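PDB 2OCD: L-asparaginase I from Vibrio cholerae, which probably catalyses the hydrolysis of L-asparagine to L-aspartate and ammonium, working as a homotetramer of the asparaginase 1 family. Local coordinates for residues B[238-243]-B[266-271]; B[245-250]-B[284-289]; B[160-165]-B[173-178]. All coordinates share one frame; numbering follows the deposited sequence.

Contact 1: B[238-243]-B[266-271]; sequences MILLTF and VIVVNL
The side-chain oxygen OD1 of N270 receives the hydroxyl of T242, OG1 lying 2.7 Å from OD1, in the amide plane and on one of the oxygen's lone pairs. The two side chains meet at about a right angle. T242 has its hydroxyl between its own N and carbonyl carbon (chi1 63°), which also sets CG2 3.2 Å from the same OD1, so oxygen and methyl of the threonine both border the amide. The other end of that amide is engaged as well: ND2 of N270 donates to the carbonyl of G246, and the two bonds together fix which way the buried amide is flipped.

Behind this pair runs a regular parallel ladder, M238 beside V268, I239 beside V269, L240 beside N270 and L241 beside L271. Three of its hydrogen bonds, from V269 N to M238 O, from L240 N to V269 O and from T242 N to L271 O, are 2.8 to 2.9 Å long and nearly straight. The link from L271 N to L240 O is more bent, 142° at the hydrogen.

On the face carrying I239, V269 and L271, CG1 of I239 lies alongside CG1 of V269 at 3.5 Å, while its CG2 abuts CG of L271 at 3.8 Å. On the reverse face M238, a selenomethionine, runs beside V268, CG to CG1 4.0 Å.

The segments lie on strands 237-242 and 267-272, joined through helix 252-263 in a beta-alpha-beta unit, of the right-handed kind usual for such crossovers. Strand 213-217 pairs with the far edge of 238-242, helix 303-315 packs on I239 and L271, and helix 320-327 reaches V269 through M327, which buries the pair within the C-terminal parallel sheet.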
loop_
_atom_site.group_PDB
_atom_site.type_symbol
_atom_site.label_atom_id
_atom_site.label_comp_id
_atom_site.label_asym_id
_atom_site.label_seq_id
_atom_site.Cartn_x
_atom_site.Cartn_y
_atom_site.Cartn_z
HETATM N N MSE B 238 -4.160 37.006 1.691
HETATM C CA MSE B 238 -4.933 36.326 0.677
HETATM C C MSE B 238 -4.185 35.086 0.193
HETATM O O MSE B 238 -3.125 35.170 -0.439
HETATM C CB MSE B 238 -5.123 37.313 -0.476
HETATM C CG MSE B 238 -5.473 36.738 -1.871
HETATM SE SE MSE B 238 -7.327 36.233 -1.960
HETATM C CE MSE B 238 -8.089 37.498 -0.626
ATOM N N ILE B 239 -4.742 33.933 0.476
ATOM C CA ILE B 239 -4.218 32.670 -0.036
ATOM C C ILE B 239 -4.991 32.255 -1.309
ATOM O O ILE B 239 -6.195 32.132 -1.323
ATOM C CB ILE B 239 -4.281 31.544 1.035
ATOM C CG1 ILE B 239 -3.493 31.961 2.274
ATOM C CG2 ILE B 239 -3.723 30.217 0.497
ATOM C CD1 ILE B 239 -3.675 30.976 3.439
ATOM N N LEU B 240 -4.238 32.010 -2.366
ATOM C CA LEU B 240 -4.783 31.674 -3.655
ATOM C C LEU B 240 -4.523 30.221 -3.914
ATOM O O LEU B 240 -3.383 29.878 -4.060
ATOM C CB LEU B 240 -4.034 32.481 -4.658
ATOM C CG LEU B 240 -4.764 33.102 -5.804
ATOM C CD1 LEU B 240 -5.852 34.041 -5.272
ATOM C CD2 LEU B 240 -3.622 33.819 -6.576
ATOM N N LEU B 241 -5.569 29.377 -3.928
ATOM C CA LEU B 241 -5.421 27.949 -4.174
ATOM C C LEU B 241 -5.609 27.769 -5.693
ATOM O O LEU B 241 -6.712 27.932 -6.245
ATOM C CB LEU B 241 -6.418 27.119 -3.338
ATOM C CG LEU B 241 -6.594 27.417 -1.825
ATOM C CD1 LEU B 241 -7.932 26.930 -1.192
ATOM C CD2 LEU B 241 -5.409 26.900 -0.973
ATOM N N THR B 242 -4.518 27.468 -6.383
ATOM C CA THR B 242 -4.526 27.411 -7.843
ATOM C C THR B 242 -4.387 25.962 -8.318
ATOM O O THR B 242 -4.217 25.055 -7.485
ATOM C CB THR B 242 -3.405 28.266 -8.433
ATOM O OG1 THR B 242 -2.148 27.747 -8.011
ATOM C CG2 THR B 242 -3.530 29.772 -8.005
ATOM N N PHE B 243 -4.439 25.764 -9.645
ATOM C CA PHE B 243 -4.286 24.414 -10.262
ATOM C C PHE B 243 -2.872 23.899 -10.504
ATOM O O PHE B 243 -1.924 24.640 -10.790
ATOM C CB PHE B 243 -4.987 24.330 -11.610
ATOM C CG PHE B 243 -6.294 25.072 -11.664
ATOM C CD1 PHE B 243 -7.373 24.647 -10.931
ATOM C CD2 PHE B 243 -6.435 26.185 -12.457
ATOM C CE1 PHE B 243 -8.577 25.320 -10.989
ATOM C CE2 PHE B 243 -7.642 26.825 -12.529
ATOM C CZ PHE B 243 -8.713 26.381 -11.800
ATOM N N VAL B 266 -1.535 44.215 0.388
ATOM C CA VAL B 266 -2.155 42.940 0.737
ATOM C C VAL B 266 -1.224 41.818 0.295
ATOM O O VAL B 266 -0.877 41.731 -0.866
ATOM C CB VAL B 266 -3.517 42.733 0.005
ATOM C CG1 VAL B 266 -4.092 41.308 0.263
ATOM C CG2 VAL B 266 -4.528 43.826 0.346
ATOM N N ILE B 267 -0.829 40.929 1.194
ATOM C CA ILE B 267 0.032 39.803 0.777
ATOM C C ILE B 267 -0.786 38.721 0.052
ATOM O O ILE B 267 -1.914 38.400 0.437
ATOM C CB ILE B 267 0.829 39.225 1.961
ATOM C CG1 ILE B 267 2.090 40.058 2.191
ATOM C CG2 ILE B 267 1.232 37.840 1.663
ATOM C CD1 ILE B 267 2.430 40.190 3.613
ATOM N N VAL B 268 -0.219 38.196 -1.025
ATOM C CA VAL B 268 -0.940 37.332 -1.895
ATOM C C VAL B 268 -0.049 36.115 -2.189
ATOM O O VAL B 268 0.978 36.210 -2.878
ATOM C CB VAL B 268 -1.407 38.080 -3.159
ATOM C CG1 VAL B 268 -2.200 37.114 -4.106
ATOM C CG2 VAL B 268 -2.282 39.309 -2.785
ATOM N N VAL B 269 -0.431 34.975 -1.616
ATOM C CA VAL B 269 0.411 33.804 -1.617
ATOM C C VAL B 269 -0.297 32.766 -2.444
ATOM O O VAL B 269 -1.515 32.602 -2.353
ATOM C CB VAL B 269 0.669 33.288 -0.175
ATOM C CG1 VAL B 269 -0.617 32.954 0.522
ATOM C CG2 VAL B 269 1.658 32.068 -0.150
ATOM N N ASN B 270 0.474 32.099 -3.286
ATOM C CA ASN B 270 -0.077 31.152 -4.200
ATOM C C ASN B 270 0.228 29.727 -3.707
ATOM O O ASN B 270 1.377 29.350 -3.723
ATOM C CB ASN B 270 0.516 31.440 -5.596
ATOM C CG ASN B 270 0.132 30.391 -6.651
ATOM O OD1 ASN B 270 -0.797 29.545 -6.442
ATOM N ND2 ASN B 270 0.843 30.425 -7.777
ATOM N N LEU B 271 -0.780 28.972 -3.249
ATOM C CA LEU B 271 -0.620 27.540 -2.951
ATOM C C LEU B 271 -1.342 26.678 -3.973
ATOM O O LEU B 271 -2.280 27.125 -4.583
ATOM C CB LEU B 271 -1.255 27.173 -1.644
ATOM C CG LEU B 271 -0.875 27.791 -0.315
ATOM C CD1 LEU B 271 -1.527 26.913 0.752
ATOM C CD2 LEU B 271 0.628 27.832 -0.105
#

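Contact 2: B[245-250]-B[284-289]; sequences VGNAPQ and YATGCA
Two first torsions bring N247 and T286 together. In N247 the amide carbon stands anti to the carbonyl carbon (chi1 -75°), which sets the amide beside the threonine, and the turn about chi2 leaves OD1 against it; in T286 a chi1 of 71° puts the methyl CG2 anti to the carbonyl carbon, facing the 245-250 loop. OD1 of N247 then rests 3.2 Å from CB and 3.3 Å from CG2 of T286, a polar oxygen against carbon, with the two side chains crossing obliquely. The hydroxyl of T286 is used within its own loop instead: OG1 donates to O of G287 at 3.0 Å, approaching tilted from the carbonyl plane.

The same methyl meets the backbone opposite, 3.7 Å from O of V245 and 3.8 Å from O of G246, and thus touches three successive residues. Beside it, CG1 of V245 makes a looser apolar contact with CB of A285 at 4.1 Å. The join is therefore made by van der Waals contacts at the surface, without direct polar bonds between the loops.

The nitrogen of N247 turns to another chain: ND2 makes a weak hydrogen bond to OD2 of D92 of the second subunit, a residue predicted to bind substrate. G246 and N247 both face F243, which makes them a G1 beta bulge, with glycine at the position of positive phi (125°), just beyond the end of strand 237-242.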
loop_
_atom_site.group_PDB
_atom_site.type_symbol
_atom_site.label_atom_id
_atom_site.label_comp_id
_atom_site.label_asym_id
_atom_site.label_seq_id
_atom_site.Cartn_x
_atom_site.Cartn_y
_atom_site.Cartn_z
ATOM N N VAL B 245 0.568 23.084 -10.816
ATOM C CA VAL B 245 1.845 23.578 -10.278
ATOM C C VAL B 245 1.823 25.079 -9.998
ATOM O O VAL B 245 2.851 25.706 -9.695
ATOM C CB VAL B 245 3.001 23.160 -11.220
ATOM C CG1 VAL B 245 4.156 23.991 -10.986
ATOM C CG2 VAL B 245 3.376 21.660 -10.979
ATOM N N GLY B 246 0.640 25.651 -10.074
ATOM C CA GLY B 246 0.426 26.979 -9.564
ATOM C C GLY B 246 -0.140 27.901 -10.615
ATOM O O GLY B 246 0.278 29.052 -10.705
ATOM N N ASN B 247 -1.079 27.387 -11.404
ATOM C CA ASN B 247 -1.554 28.073 -12.586
ATOM C C ASN B 247 -2.897 28.730 -12.349
ATOM O O ASN B 247 -3.839 28.067 -11.877
ATOM C CB ASN B 247 -1.712 27.075 -13.716
ATOM C CG ASN B 247 -0.411 26.672 -14.307
ATOM O OD1 ASN B 247 0.382 27.526 -14.697
ATOM N ND2 ASN B 247 -0.159 25.362 -14.382
ATOM N N ALA B 248 -2.993 30.009 -12.715
ATOM C CA ALA B 248 -4.265 30.731 -12.689
ATOM C C ALA B 248 -4.854 30.968 -14.089
ATOM O O ALA B 248 -4.157 30.921 -15.082
ATOM C CB ALA B 248 -4.103 32.063 -11.981
ATOM N N PRO B 249 -6.164 31.239 -14.149
ATOM C CA PRO B 249 -6.912 31.669 -15.328
ATOM C C PRO B 249 -6.286 32.713 -16.254
ATOM O O PRO B 249 -6.651 32.748 -17.441
ATOM C CB PRO B 249 -8.193 32.241 -14.721
ATOM C CG PRO B 249 -8.437 31.359 -13.580
ATOM C CD PRO B 249 -7.071 31.070 -12.996
ATOM N N GLN B 250 -5.399 33.563 -15.748
ATOM C CA GLN B 250 -4.820 34.597 -16.611
ATOM C C GLN B 250 -5.888 35.452 -17.344
ATOM O O GLN B 250 -5.642 35.932 -18.435
ATOM C CB GLN B 250 -3.836 33.988 -17.644
ATOM C CG GLN B 250 -4.453 33.667 -19.000
ATOM C CD GLN B 250 -3.492 32.992 -19.999
ATOM O OE1 GLN B 250 -2.861 31.938 -19.713
ATOM N NE2 GLN B 250 -3.423 33.573 -21.216
ATOM N N TYR B 284 9.373 29.240 -16.307
ATOM C CA TYR B 284 9.068 28.170 -17.280
ATOM C C TYR B 284 7.759 27.417 -16.928
ATOM O O TYR B 284 6.881 27.348 -17.764
ATOM C CB TYR B 284 10.213 27.143 -17.476
ATOM C CG TYR B 284 11.478 27.679 -18.137
ATOM C CD1 TYR B 284 11.422 28.559 -19.215
ATOM C CD2 TYR B 284 12.737 27.298 -17.674
ATOM C CE1 TYR B 284 12.594 29.053 -19.811
ATOM C CE2 TYR B 284 13.913 27.784 -18.257
ATOM C CZ TYR B 284 13.831 28.650 -19.325
ATOM O OH TYR B 284 14.976 29.108 -19.891
ATOM N N ALA B 285 7.616 26.874 -15.709
ATOM C CA ALA B 285 6.455 26.047 -15.434
ATOM C C ALA B 285 5.123 26.803 -15.671
ATOM O O ALA B 285 4.271 26.313 -16.437
ATOM C CB ALA B 285 6.504 25.438 -14.057
ATOM N N THR B 286 4.932 27.963 -15.041
ATOM C CA THR B 286 3.630 28.645 -15.108
ATOM C C THR B 286 3.603 29.988 -15.855
ATOM O O THR B 286 2.520 30.590 -15.974
ATOM C CB THR B 286 3.113 28.948 -13.702
ATOM O OG1 THR B 286 3.920 29.985 -13.123
ATOM C CG2 THR B 286 3.076 27.659 -12.829
ATOM N N GLY B 287 4.765 30.453 -16.351
ATOM C CA GLY B 287 4.949 31.861 -16.743
ATOM C C GLY B 287 5.070 32.795 -15.525
ATOM O O GLY B 287 5.238 32.341 -14.382
ATOM N N CYS B 288 4.950 34.097 -15.775
ATOM C CA CYS B 288 5.161 35.116 -14.760
ATOM C C CYS B 288 3.987 36.052 -14.570
ATOM O O CYS B 288 4.144 37.085 -13.914
ATOM C CB CYS B 288 6.359 35.983 -15.153
ATOM S SG CYS B 288 7.731 35.075 -15.772
ATOM N N ALA B 289 2.832 35.727 -15.154
ATOM C CA ALA B 289 1.637 36.612 -15.072
ATOM C C ALA B 289 1.430 36.974 -13.626
ATOM O O ALA B 289 1.214 38.140 -13.274
ATOM C CB ALA B 289 0.375 35.913 -15.606
#

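Contact 3: B[160-165]-B[173-178]; sequences RSRKSH and SSPNLP
A short antiparallel beta hairpin joins R160-H165 to S173-P178, and its second arm leads into a type I turn from S174 to L177. The backbone bonds come first: R162 and S173 form a hydrogen-bonded pair, R162 N donating to S173 O at 2.9 Å and S173 N to R162 O at 3.1 Å. Farther along, S164 and H165 both face A171 as a classic beta bulge.

Among side chains, R160 does most of the touching. Bends in the middle of its chain (chi2 -74°) lay it across L177 at about a right angle, and L177 CB lies 3.9 Å above one guanidinium face, toward its rim. CB of R160 also meets CB of S174 at 3.8 Å.

Polar ends find partners elsewhere: R162 forms a salt bridge with E304, and K163 reaches T91 and D92, both predicted substrate-binding residues, which ties this hairpin to the active-site region. OD1 of N176 accepts a hydrogen bond from G277 N, and at H165 the sheet runs on into the second subunit as a parallel ladder. The hydroxyl of S174 spans the turn itself, OG donating to L177 O at 2.9 Å.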
loop_
_atom_site.group_PDB
_atom_site.type_symbol
_atom_site.label_atom_id
_atom_site.label_comp_id
_atom_site.label_asym_id
_atom_site.label_seq_id
_atom_site.Cartn_x
_atom_site.Cartn_y
_atom_site.Cartn_z
ATOM N N ARG B 160 3.753 20.495 8.733
ATOM C CA ARG B 160 3.562 19.758 7.461
ATOM C C ARG B 160 2.275 18.894 7.404
ATOM O O ARG B 160 2.045 18.161 6.409
ATOM C CB ARG B 160 4.733 18.854 7.169
ATOM C CG ARG B 160 6.013 19.587 7.079
ATOM C CD ARG B 160 6.076 20.338 5.795
ATOM N NE ARG B 160 7.444 20.410 5.299
ATOM C CZ ARG B 160 7.749 20.541 4.021
ATOM N NH1 ARG B 160 6.776 20.626 3.113
ATOM N NH2 ARG B 160 9.026 20.588 3.665
ATOM N N SER B 161 1.416 19.046 8.416
ATOM C CA SER B 161 0.338 18.105 8.626
ATOM C C SER B 161 -1.010 18.586 8.207
ATOM O O SER B 161 -1.281 19.758 8.208
ATOM C CB SER B 161 0.299 17.684 10.111
ATOM O OG SER B 161 1.360 16.750 10.345
ATOM N N ARG B 162 -1.859 17.653 7.842
ATOM C CA ARG B 162 -3.259 17.948 7.793
ATOM C C ARG B 162 -4.146 16.740 7.956
ATOM O O ARG B 162 -3.723 15.620 7.754
ATOM C CB ARG B 162 -3.622 18.732 6.548
ATOM C CG ARG B 162 -3.004 18.256 5.238
ATOM C CD ARG B 162 -2.617 19.447 4.343
ATOM N NE ARG B 162 -3.541 19.690 3.230
ATOM C CZ ARG B 162 -4.786 20.179 3.305
ATOM N NH1 ARG B 162 -5.379 20.500 4.469
ATOM N NH2 ARG B 162 -5.463 20.336 2.173
ATOM N N LYS B 163 -5.382 17.022 8.358
ATOM C CA LYS B 163 -6.410 16.017 8.517
ATOM C C LYS B 163 -6.952 15.635 7.158
ATOM O O LYS B 163 -7.740 16.345 6.547
ATOM C CB LYS B 163 -7.540 16.487 9.430
ATOM C CG LYS B 163 -8.462 15.336 9.911
ATOM C CD LYS B 163 -9.194 15.732 11.190
ATOM C CE LYS B 163 -10.486 14.973 11.435
ATOM N NZ LYS B 163 -11.396 15.751 12.366
ATOM N N SER B 164 -6.515 14.472 6.722
ATOM C CA SER B 164 -6.763 13.978 5.387
ATOM C C SER B 164 -8.055 13.175 5.361
ATOM O O SER B 164 -8.730 13.118 4.313
ATOM C CB SER B 164 -5.592 13.082 4.983
ATOM O OG SER B 164 -5.354 12.094 5.972
ATOM N N HIS B 165 -8.398 12.567 6.501
ATOM C CA HIS B 165 -9.560 11.683 6.552
ATOM C C HIS B 165 -10.383 11.941 7.818
ATOM O O HIS B 165 -9.821 12.154 8.897
ATOM C CB HIS B 165 -9.110 10.217 6.462
ATOM C CG HIS B 165 -10.187 9.259 6.039
ATOM N ND1 HIS B 165 -9.960 8.252 5.125
ATOM C CD2 HIS B 165 -11.480 9.121 6.433
ATOM C CE1 HIS B 165 -11.065 7.542 4.968
ATOM N NE2 HIS B 165 -12.005 8.051 5.748
ATOM N N SER B 173 -1.967 13.113 7.514
ATOM C CA SER B 173 -0.744 12.936 6.691
ATOM C C SER B 173 0.045 14.236 6.525
ATOM O O SER B 173 -0.502 15.351 6.697
ATOM C CB SER B 173 -1.134 12.522 5.297
ATOM O OG SER B 173 -2.109 13.447 4.897
ATOM N N SER B 174 1.328 14.080 6.191
ATOM C CA SER B 174 2.122 15.167 5.720
ATOM C C SER B 174 2.450 14.833 4.309
ATOM O O SER B 174 3.402 14.167 4.041
ATOM C CB SER B 174 3.388 15.399 6.577
ATOM O OG SER B 174 3.918 14.252 7.178
ATOM N N PRO B 175 1.647 15.301 3.377
ATOM C CA PRO B 175 1.788 14.766 2.010
ATOM C C PRO B 175 3.131 15.058 1.367
ATOM O O PRO B 175 3.602 14.275 0.547
ATOM C CB PRO B 175 0.685 15.501 1.221
ATOM C CG PRO B 175 -0.215 16.091 2.273
ATOM C CD PRO B 175 0.621 16.354 3.464
ATOM N N ASN B 176 3.721 16.184 1.750
ATOM C CA ASN B 176 4.934 16.715 1.149
ATOM C C ASN B 176 6.234 16.520 1.995
ATOM O O ASN B 176 7.308 16.955 1.583
ATOM C CB ASN B 176 4.681 18.205 0.818
ATOM C CG ASN B 176 3.693 18.400 -0.356
ATOM O OD1 ASN B 176 3.808 17.742 -1.388
ATOM N ND2 ASN B 176 2.758 19.325 -0.211
ATOM N N LEU B 177 6.134 15.857 3.155
ATOM C CA LEU B 177 7.283 15.523 3.991
ATOM C C LEU B 177 7.061 14.130 4.591
ATOM O O LEU B 177 6.006 13.860 5.132
ATOM C CB LEU B 177 7.445 16.559 5.107
ATOM C CG LEU B 177 8.793 16.917 5.796
ATOM C CD1 LEU B 177 8.950 16.230 7.140
ATOM C CD2 LEU B 177 10.002 16.674 4.854
ATOM N N PRO B 178 8.031 13.218 4.468
ATOM C CA PRO B 178 7.856 11.940 5.164
ATOM C C PRO B 178 7.806 12.126 6.645
ATOM O O PRO B 178 8.423 13.046 7.137
ATOM C CB PRO B 178 9.127 11.172 4.830
ATOM C CG PRO B 178 9.617 11.781 3.548
ATOM C CD PRO B 178 9.284 13.248 3.683
HETATM O O HOH W 1 3.196 18.023 4.271
#

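Overall arrangement
Contacts 1 and 2 are neighbours in the C-terminal part of the chain: their centres are about 12 Å apart, their segments alternate in sequence, and they touch where CB of T242 packs 3.5 Å from O of N247. Contact 3, in the N-terminal part, closes before either opens; its nearest atoms stay about 7 Å from contact 1 and about 10 Å from contact 2, with centres about 20 Å and 25 Å away. The side chain of S164 in contact 3 is about 11 Å from that of T91 in the predicted substrate site of its own chain, whereas contacts 1 and 2 approach, through F243 and N247, the copy of that site in the second subunit.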